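PDB 4FF5: glycosyl hydrolase 25 from Streptococcus pneumoniae, which probably hydrolyses cell-wall peptidoglycan, as a glycosyl hydrolase of family 25, and acts as a virulence factor that takes part in host-cell invasion. Local coordinates for residues Ile55-Trp60 and Lys105-Glu110; Ala122-Lys127 and Glu168-Lys173; Tyr209-Asp212 and Leu216-Ser219. All coordinates share one frame; numbering follows the deposited sequence.

Contacts 1 and 2 are buried and join strands of the sheet to helices packed against it; contact 3 lies at the surface, inside a single loop. Helix 104-112 of contact 1 is followed in the chain by strand 118-123 of contact 2, yet the two centres stand 21 Å apart and no atoms touch. Each buried contact turns on one aromatic ring: in contact 1 the imidazole adds a hydrogen bond to its apolar packing, whereas across the two segments of contact 2 the phenyl ring meets methyl groups alone. Contact 3 is almost wholly polar, with a carboxylate gripping a turn. Gln230 bonds Asp56 in segment 55-60 and Tyr209 in segment 209-212.

Contact 1 of 3, residues Ile55-Trp60 and Lys105-Glu110; sequences IDLSGW and KSHITE
Leu57, the last residue of strand 54-57, and His107, on helix 104-112, bring the two backbones nearest, with their CA atoms 7.7 Å apart, and each points its CB at the other segment. The imidazole does the reaching: chi1 of -69° sets CG beside the backbone N and opposite the carbonyl carbon, which carries the ring across to the strand end.

Leu57 lies over one face of that ring. Its CD1 is 4.1 Å from the centroid of the His107 ring, a CH-pi contact displaced somewhat toward the rim, while Leu57 CB sits 4.0 Å from His107 CD2. The ring edge is used differently. His107 NE2 donates to the backbone O of Ser58 at 3.1 Å, and the N-H...O angle of 145° marks a bent bond. The oxygen lies close to the imidazole plane, but seen from the carbonyl the donor is 56° out of plane, so no lone pair is met directly. The same nitrogen has a weak second bond to Gln61 O, and ND1 is hydrogen-bonded to Tyr68 OH. With both nitrogens engaged and a face packed, the ring's rotation is well defined.

Ser58 turns its own CB away from the helix, and its OG accepts from Trp60 N at 3.1 Å in an ST turn that shapes the chain leaving the strand. Helix 104-112, the crossover helix between parallel strands 77-84 and 118-123, thus also packs against the end of the neighbouring strand 54-57, a helix-on-sheet contact of the TIM-barrel fold.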
loop_
_atom_site.group_PDB
_atom_site.type_symbol
_atom_site.label_atom_id
_atom_site.label_comp_id
_atom_site.label_asym_id
_atom_site.label_seq_id
_atom_site.Cartn_x
_atom_site.Cartn_y
_atom_site.Cartn_z
ATOM N N ILE A 55 6.158 -4.172 -4.929
ATOM C CA ILE A 55 4.886 -4.868 -5.061
ATOM C C ILE A 55 3.919 -4.492 -3.934
ATOM O O ILE A 55 4.315 -3.954 -2.889
ATOM C CB ILE A 55 5.061 -6.413 -5.118
ATOM C CG1 ILE A 55 5.559 -6.948 -3.761
ATOM C CG2 ILE A 55 5.977 -6.791 -6.286
ATOM C CD1 ILE A 55 5.655 -8.471 -3.689
ATOM N N ASP A 56 2.635 -4.719 -4.194
ATOM C CA ASP A 56 1.632 -4.738 -3.138
ATOM C C ASP A 56 0.877 -6.066 -3.213
ATOM O O ASP A 56 0.667 -6.621 -4.306
ATOM C CB ASP A 56 0.728 -3.491 -3.127
ATOM C CG ASP A 56 -0.101 -3.334 -4.402
ATOM O OD1 ASP A 56 0.351 -2.620 -5.329
ATOM O OD2 ASP A 56 -1.202 -3.936 -4.473
ATOM N N LEU A 57 0.523 -6.572 -2.033
ATOM C CA LEU A 57 -0.012 -7.907 -1.846
ATOM C C LEU A 57 -1.128 -7.832 -0.837
ATOM O O LEU A 57 -1.142 -6.938 0.026
ATOM C CB LEU A 57 1.051 -8.825 -1.232
ATOM C CG LEU A 57 2.273 -9.220 -2.009
ATOM C CD1 LEU A 57 3.261 -9.815 -1.020
ATOM C CD2 LEU A 57 1.890 -10.252 -3.063
ATOM N N SER A 58 -2.036 -8.791 -0.943
ATOM C CA SER A 58 -3.170 -8.934 -0.035
ATOM C C SER A 58 -3.417 -10.440 0.186
ATOM O O SER A 58 -2.665 -11.283 -0.334
ATOM C CB SER A 58 -4.431 -8.287 -0.646
ATOM O OG SER A 58 -4.930 -9.096 -1.691
ATOM N N GLY A 59 -4.495 -10.762 0.897
ATOM C CA GLY A 59 -4.929 -12.141 1.097
ATOM C C GLY A 59 -5.295 -12.884 -0.180
ATOM O O GLY A 59 -5.365 -14.111 -0.169
ATOM N N TRP A 60 -5.536 -12.150 -1.275
ATOM C CA TRP A 60 -5.715 -12.750 -2.619
ATOM C C TRP A 60 -4.479 -13.393 -3.201
ATOM O O TRP A 60 -4.565 -14.178 -4.154
ATOM C CB TRP A 60 -6.284 -11.706 -3.588
ATOM C CG TRP A 60 -7.671 -11.271 -3.179
ATOM C CD1 TRP A 60 -8.078 -10.024 -2.713
ATOM C CD2 TRP A 60 -8.882 -12.097 -3.169
ATOM N NE1 TRP A 60 -9.427 -10.024 -2.433
ATOM C CE2 TRP A 60 -9.963 -11.238 -2.689
ATOM C CE3 TRP A 60 -9.167 -13.421 -3.505
ATOM C CZ2 TRP A 60 -11.265 -11.707 -2.544
ATOM C CZ3 TRP A 60 -10.484 -13.878 -3.360
ATOM C CH2 TRP A 60 -11.505 -13.037 -2.892
ATOM N N LYS A 105 -0.128 -11.318 8.257
ATOM C CA LYS A 105 0.950 -11.702 9.185
ATOM C C LYS A 105 2.045 -12.461 8.449
ATOM O O LYS A 105 3.243 -12.209 8.656
ATOM C CB LYS A 105 0.422 -12.565 10.332
ATOM C CG LYS A 105 -0.613 -11.914 11.229
ATOM C CD LYS A 105 -0.965 -12.865 12.373
ATOM C CE LYS A 105 -1.722 -12.132 13.459
ATOM N NZ LYS A 105 -2.259 -13.072 14.488
ATOM N N SER A 106 1.627 -13.384 7.581
ATOM C CA SER A 106 2.553 -14.121 6.721
ATOM C C SER A 106 3.355 -13.250 5.764
ATOM O O SER A 106 4.593 -13.362 5.677
ATOM C CB SER A 106 1.803 -15.172 5.930
ATOM O OG SER A 106 1.422 -16.244 6.777
ATOM N N HIS A 107 2.666 -12.392 5.015
ATOM C CA HIS A 107 3.359 -11.534 4.069
ATOM C C HIS A 107 4.338 -10.628 4.774
ATOM O O HIS A 107 5.471 -10.484 4.318
ATOM C CB HIS A 107 2.383 -10.695 3.251
ATOM C CG HIS A 107 1.550 -11.485 2.273
ATOM N ND1 HIS A 107 1.998 -12.615 1.659
ATOM C CD2 HIS A 107 0.261 -11.254 1.787
ATOM C CE1 HIS A 107 1.035 -13.074 0.832
ATOM N NE2 HIS A 107 -0.026 -12.235 0.914
ATOM N N ILE A 108 3.927 -10.016 5.886
ATOM C CA ILE A 108 4.807 -9.092 6.590
ATOM C C ILE A 108 6.012 -9.816 7.197
ATOM O O ILE A 108 7.152 -9.436 6.938
ATOM C CB ILE A 108 4.075 -8.277 7.676
ATOM C CG1 ILE A 108 3.010 -7.373 7.034
ATOM C CG2 ILE A 108 5.058 -7.426 8.460
ATOM C CD1 ILE A 108 2.065 -6.700 8.021
ATOM N N THR A 109 5.755 -10.835 8.007
ATOM C CA THR A 109 6.866 -11.555 8.672
ATOM C C THR A 109 7.838 -12.216 7.696
ATOM O O THR A 109 9.060 -12.138 7.902
ATOM C CB THR A 109 6.382 -12.606 9.691
ATOM O OG1 THR A 109 5.582 -13.572 9.023
ATOM C CG2 THR A 109 5.556 -11.967 10.749
ATOM N N GLU A 110 7.321 -12.877 6.659
ATOM C CA GLU A 110 8.200 -13.575 5.716
ATOM C C GLU A 110 9.113 -12.620 4.928
ATOM O O GLU A 110 10.260 -12.940 4.593
ATOM C CB GLU A 110 7.410 -14.489 4.776
ATOM C CG GLU A 110 6.677 -15.644 5.477
ATOM C CD GLU A 110 7.527 -16.879 5.768
ATOM O OE1 GLU A 110 8.771 -16.831 5.758
ATOM O OE2 GLU A 110 6.916 -17.935 6.016
#

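Contact 2 of 3, residues Ala122-Lys127 and Glu168-Lys173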
loop_
_atom_site.group_PDB
_atom_site.type_symbol
_atom_site.label_atom_id
_atom_site.label_comp_id
_atom_site.label_asym_id
_atom_site.label_seq_id
_atom_site.Cartn_x
_atom_site.Cartn_y
_atom_site.Cartn_z
ATOM N N ALA A 122 -4.792 -0.099 3.987
ATOM C CA ALA A 122 -6.175 -0.446 4.319
ATOM C C ALA A 122 -7.094 0.081 3.242
ATOM O O ALA A 122 -6.951 1.224 2.827
ATOM C CB ALA A 122 -6.556 0.156 5.670
ATOM N N TYR A 123 -8.059 -0.745 2.816
ATOM C CA TYR A 123 -9.078 -0.322 1.861
ATOM C C TYR A 123 -10.115 0.470 2.653
ATOM O O TYR A 123 -10.755 -0.074 3.552
ATOM C CB TYR A 123 -9.699 -1.569 1.210
ATOM C CG TYR A 123 -10.735 -1.340 0.132
ATOM C CD1 TYR A 123 -10.325 -1.093 -1.187
ATOM C CD2 TYR A 123 -12.100 -1.469 0.384
ATOM C CE1 TYR A 123 -11.239 -0.919 -2.206
ATOM C CE2 TYR A 123 -13.039 -1.272 -0.637
ATOM C CZ TYR A 123 -12.588 -1.000 -1.932
ATOM O OH TYR A 123 -13.438 -0.814 -3.000
ATOM N N VAL A 124 -10.230 1.764 2.350
ATOM C CA VAL A 124 -11.029 2.704 3.146
ATOM C C VAL A 124 -12.462 2.633 2.643
ATOM O O VAL A 124 -12.734 2.950 1.495
ATOM C CB VAL A 124 -10.468 4.146 3.039
ATOM C CG1 VAL A 124 -11.372 5.145 3.741
ATOM C CG2 VAL A 124 -9.064 4.213 3.628
ATOM N N ALA A 125 -13.384 2.187 3.491
ATOM C CA ALA A 125 -14.749 1.973 3.031
ATOM C C ALA A 125 -15.819 2.223 4.108
ATOM O O ALA A 125 -16.952 1.788 3.949
ATOM C CB ALA A 125 -14.889 0.579 2.444
ATOM N N GLY A 126 -15.462 2.931 5.179
ATOM C CA GLY A 126 -16.447 3.324 6.230
ATOM C C GLY A 126 -17.627 4.098 5.653
ATOM O O GLY A 126 -17.465 4.891 4.719
ATOM N N LYS A 127 -18.826 3.844 6.185
ATOM C CA LYS A 127 -20.037 4.535 5.714
ATOM C C LYS A 127 -20.423 5.709 6.594
ATOM O O LYS A 127 -21.438 6.384 6.343
ATOM C CB LYS A 127 -21.217 3.570 5.610
ATOM C CG LYS A 127 -20.942 2.342 4.757
ATOM C CD LYS A 127 -22.193 1.482 4.657
ATOM C CE LYS A 127 -21.857 0.033 4.359
ATOM N NZ LYS A 127 -21.665 -0.786 5.597
ATOM N N GLU A 168 -10.515 11.976 5.543
ATOM C CA GLU A 168 -9.879 12.742 6.598
ATOM C C GLU A 168 -10.170 12.173 7.985
ATOM O O GLU A 168 -9.283 12.156 8.827
ATOM C CB GLU A 168 -10.285 14.226 6.535
ATOM C CG GLU A 168 -9.835 15.044 7.744
ATOM C CD GLU A 168 -8.322 15.064 7.973
ATOM O OE1 GLU A 168 -7.535 14.665 7.091
ATOM O OE2 GLU A 168 -7.896 15.523 9.063
ATOM N N ASN A 169 -11.399 11.716 8.223
ATOM C CA ASN A 169 -11.713 11.065 9.505
ATOM C C ASN A 169 -10.778 9.884 9.780
ATOM O O ASN A 169 -10.229 9.738 10.895
ATOM C CB ASN A 169 -13.162 10.581 9.556
ATOM C CG ASN A 169 -14.168 11.714 9.500
ATOM O OD1 ASN A 169 -13.934 12.812 10.032
ATOM N ND2 ASN A 169 -15.306 11.451 8.860
ATOM N N PHE A 170 -10.597 9.060 8.749
ATOM C CA PHE A 170 -9.708 7.902 8.827
ATOM C C PHE A 170 -8.271 8.355 9.116
ATOM O O PHE A 170 -7.647 7.862 10.066
ATOM C CB PHE A 170 -9.793 7.107 7.521
ATOM C CG PHE A 170 -9.217 5.700 7.594
ATOM C CD1 PHE A 170 -7.843 5.482 7.687
ATOM C CD2 PHE A 170 -10.056 4.596 7.529
ATOM C CE1 PHE A 170 -7.323 4.192 7.720
ATOM C CE2 PHE A 170 -9.545 3.295 7.573
ATOM C CZ PHE A 170 -8.172 3.094 7.672
ATOM N N ARG A 171 -7.754 9.274 8.287
ATOM C CA ARG A 171 -6.400 9.811 8.449
ATOM C C ARG A 171 -6.132 10.391 9.853
ATOM O O ARG A 171 -5.133 10.052 10.492
ATOM C CB ARG A 171 -6.129 10.892 7.392
ATOM C CG ARG A 171 -4.661 11.272 7.271
ATOM C CD ARG A 171 -4.474 12.734 6.844
ATOM N NE ARG A 171 -5.110 13.652 7.800
ATOM C CZ ARG A 171 -4.578 14.046 8.957
ATOM N NH1 ARG A 171 -3.384 13.606 9.330
ATOM N NH2 ARG A 171 -5.263 14.872 9.754
ATOM N N ALA A 172 -7.009 11.297 10.289
ATOM C CA ALA A 172 -6.909 11.925 11.611
ATOM C C ALA A 172 -6.864 10.898 12.744
ATOM O O ALA A 172 -6.066 11.026 13.686
ATOM C CB ALA A 172 -8.068 12.892 11.825
ATOM N N LYS A 173 -7.727 9.884 12.669
ATOM C CA LYS A 173 -7.736 8.866 13.713
ATOM C C LYS A 173 -6.413 8.100 13.743
ATOM O O LYS A 173 -5.829 7.880 14.816
ATOM C CB LYS A 173 -8.932 7.922 13.570
ATOM C CG LYS A 173 -9.010 6.847 14.653
ATOM C CD LYS A 173 -9.493 7.449 15.980
ATOM C CE LYS A 173 -9.825 6.349 16.977
ATOM N NZ LYS A 173 -10.366 6.941 18.232
#
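Phe170, on helix 163-177, reaches Val124 with its face and Ala122 with its tip, both in segment 122-127. The CA atoms of Val124 and Phe170 are 7.8 Å apart, too far for backbone contact, and the side chains bridge the gap. From CB, which points at the other segment, CG departs opposite the backbone N (chi1 -165°), and this sends the ring outward from the helix. On the ring, CD2 comes first: it lies 4.0 Å from Val124 CG1 and equally far from Val124 CG2. One atom further on, CE2 stays beneath the same CG2 methyl at 4.1 Å. That methyl stands over the middle of the ring face, only 10° off the normal through the Phe170 centroid, which is good geometry for a CH-pi contact. At the tip, CZ meets Ala122 CB at 3.9 Å, an oblique approach.

Along 122-124 the CB directions alternate: those of Ala122 and Val124 point toward the helix and that of Tyr123 away, its side chain touching Asp154 and Glu156. This is the helix-on-sheet packing of a TIM barrel, in which helix 163-177 follows strand 151-155 and also packs beside helix 129-143. Leu153 of that strand and Ala135 of that helix touch Phe170 too, and Met132 touches Val124.

Away from this interface, the same helix carries a salt bridge between residues three apart. Arg171 grips the Glu168 carboxylate side-on, NE to OE1 at 2.7 Å and NH2 to OE2 at 2.8 Å, both oxygens being met on the syn side. The bonds are nearly straight, 177° at NE, and both oxygens lie in the guanidinium plane, while the carboxylate is tilted out of it; Lys200 adds a long, weak ion pair to Glu168 OE2.

Contact 3 of 3, residues Tyr209-Asp212 and Leu216-Ser219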
loop_
_atom_site.group_PDB
_atom_site.type_symbol
_atom_site.label_atom_id
_atom_site.label_comp_id
_atom_site.label_asym_id
_atom_site.label_seq_id
_atom_site.Cartn_x
_atom_site.Cartn_y
_atom_site.Cartn_z
ATOM N N TYR A 209 -2.912 2.208 -15.262
ATOM C CA TYR A 209 -2.519 0.942 -15.886
ATOM C C TYR A 209 -2.371 0.937 -17.399
ATOM O O TYR A 209 -1.859 -0.039 -17.948
ATOM C CB TYR A 209 -3.500 -0.186 -15.540
ATOM C CG TYR A 209 -3.660 -0.535 -14.071
ATOM C CD1 TYR A 209 -2.788 -0.037 -13.097
ATOM C CD2 TYR A 209 -4.700 -1.378 -13.664
ATOM C CE1 TYR A 209 -2.960 -0.353 -11.754
ATOM C CE2 TYR A 209 -4.866 -1.720 -12.327
ATOM C CZ TYR A 209 -3.991 -1.201 -11.379
ATOM O OH TYR A 209 -4.176 -1.536 -10.057
ATOM N N GLY A 210 -2.830 1.997 -18.069
ATOM C CA GLY A 210 -3.067 1.931 -19.511
ATOM C C GLY A 210 -3.974 0.744 -19.795
ATOM O O GLY A 210 -5.066 0.647 -19.242
ATOM N N SER A 211 -3.494 -0.172 -20.635
ATOM C CA SER A 211 -4.227 -1.388 -21.011
ATOM C C SER A 211 -4.102 -2.522 -19.982
ATOM O O SER A 211 -4.799 -3.549 -20.094
ATOM C CB SER A 211 -3.724 -1.908 -22.363
ATOM O OG SER A 211 -2.442 -2.507 -22.215
ATOM N N ASP A 212 -3.208 -2.342 -19.001
ATOM C CA ASP A 212 -2.944 -3.340 -17.955
ATOM C C ASP A 212 -2.251 -4.600 -18.514
ATOM O O ASP A 212 -2.729 -5.726 -18.347
ATOM C CB ASP A 212 -4.225 -3.710 -17.208
ATOM C CG ASP A 212 -3.962 -4.098 -15.769
ATOM O OD1 ASP A 212 -2.797 -4.041 -15.336
ATOM O OD2 ASP A 212 -4.918 -4.466 -15.068
ATOM N N LEU A 216 4.958 -1.050 -17.613
ATOM C CA LEU A 216 4.725 0.398 -17.494
ATOM C C LEU A 216 4.269 0.965 -18.837
ATOM O O LEU A 216 5.005 0.889 -19.818
ATOM C CB LEU A 216 6.006 1.099 -17.015
ATOM C CG LEU A 216 6.065 2.622 -16.721
ATOM C CD1 LEU A 216 4.700 3.286 -16.605
ATOM C CD2 LEU A 216 6.889 2.908 -15.469
ATOM N N GLU A 217 3.061 1.510 -18.910
ATOM C CA GLU A 217 2.626 2.041 -20.207
ATOM C C GLU A 217 1.938 3.399 -20.234
ATOM O O GLU A 217 1.748 3.974 -21.312
ATOM C CB GLU A 217 1.852 0.990 -21.000
ATOM C CG GLU A 217 0.471 0.681 -20.495
ATOM C CD GLU A 217 -0.221 -0.329 -21.379
ATOM O OE1 GLU A 217 -1.340 -0.029 -21.851
ATOM O OE2 GLU A 217 0.368 -1.408 -21.619
ATOM N N SER A 218 1.550 3.896 -19.071
ATOM C CA SER A 218 0.998 5.243 -18.941
ATOM C C SER A 218 1.147 5.652 -17.491
ATOM O O SER A 218 0.922 4.841 -16.588
ATOM C CB SER A 218 -0.474 5.324 -19.389
ATOM O OG SER A 218 -1.368 5.140 -18.303
ATOM N N SER A 219 1.541 6.904 -17.269
ATOM C CA SER A 219 1.722 7.433 -15.922
ATOM C C SER A 219 0.509 8.250 -15.492
ATOM O O SER A 219 -0.298 8.666 -16.340
ATOM C CB SER A 219 2.999 8.278 -15.844
ATOM O OG SER A 219 4.118 7.520 -16.262
#
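Ser211 and Glu217 carry the hydrogen bonds that cross this contact, and a single carboxylate oxygen receives both. Ser211 N donates to Glu217 OE1 along an almost straight line (167°); the modelled distance of 2.5 Å is very short, so its exact value deserves caution. Ser211 OG donates to the same Glu217 OE1 at 2.7 Å, meeting it on the syn side and somewhat out of the carboxylate plane. Both donors of Ser211 thus converge on OE1, the shorter bond being doubtful in length, while OE2 is hydrogen-bonded to Ser213 OG, within the short link joining the two segments. Donors at both oxygens would be expected to stabilise the charged form of Glu217. Ser218 OG, facing Gly210 across the contact, is hydrogen-bonded to Ser208 OG.

Van der Waals contacts accompany these bonds. Glu217 CG falls between the backbone N and the carbonyl carbon (chi1 72°), and the chain then runs extended to the carboxylate, passing CG 3.5 Å from Tyr209 O. Further along, Glu217 OE1 comes to 3.4 Å from Gly210 C. The backbones are nearest at Gly210 and Ser218, whose CA atoms are 5.3 Å apart.

Within segment 209-212, the backbone bond from Asp212 N to Tyr209 O, 2.9 Å long, closes the chain on itself. Tyr209 OH binds Gln230, and Asp212 binds Thr232 and Ser233, tying the turn to strand 228-232 and what follows it. With Gly210 at its second position and positive phi (54°), this is a type II' beta turn, braced by a glutamate in the loop that leaves the C-terminal end of barrel strand 203-207, the end at which TIM-barrel enzymes keep their active sites.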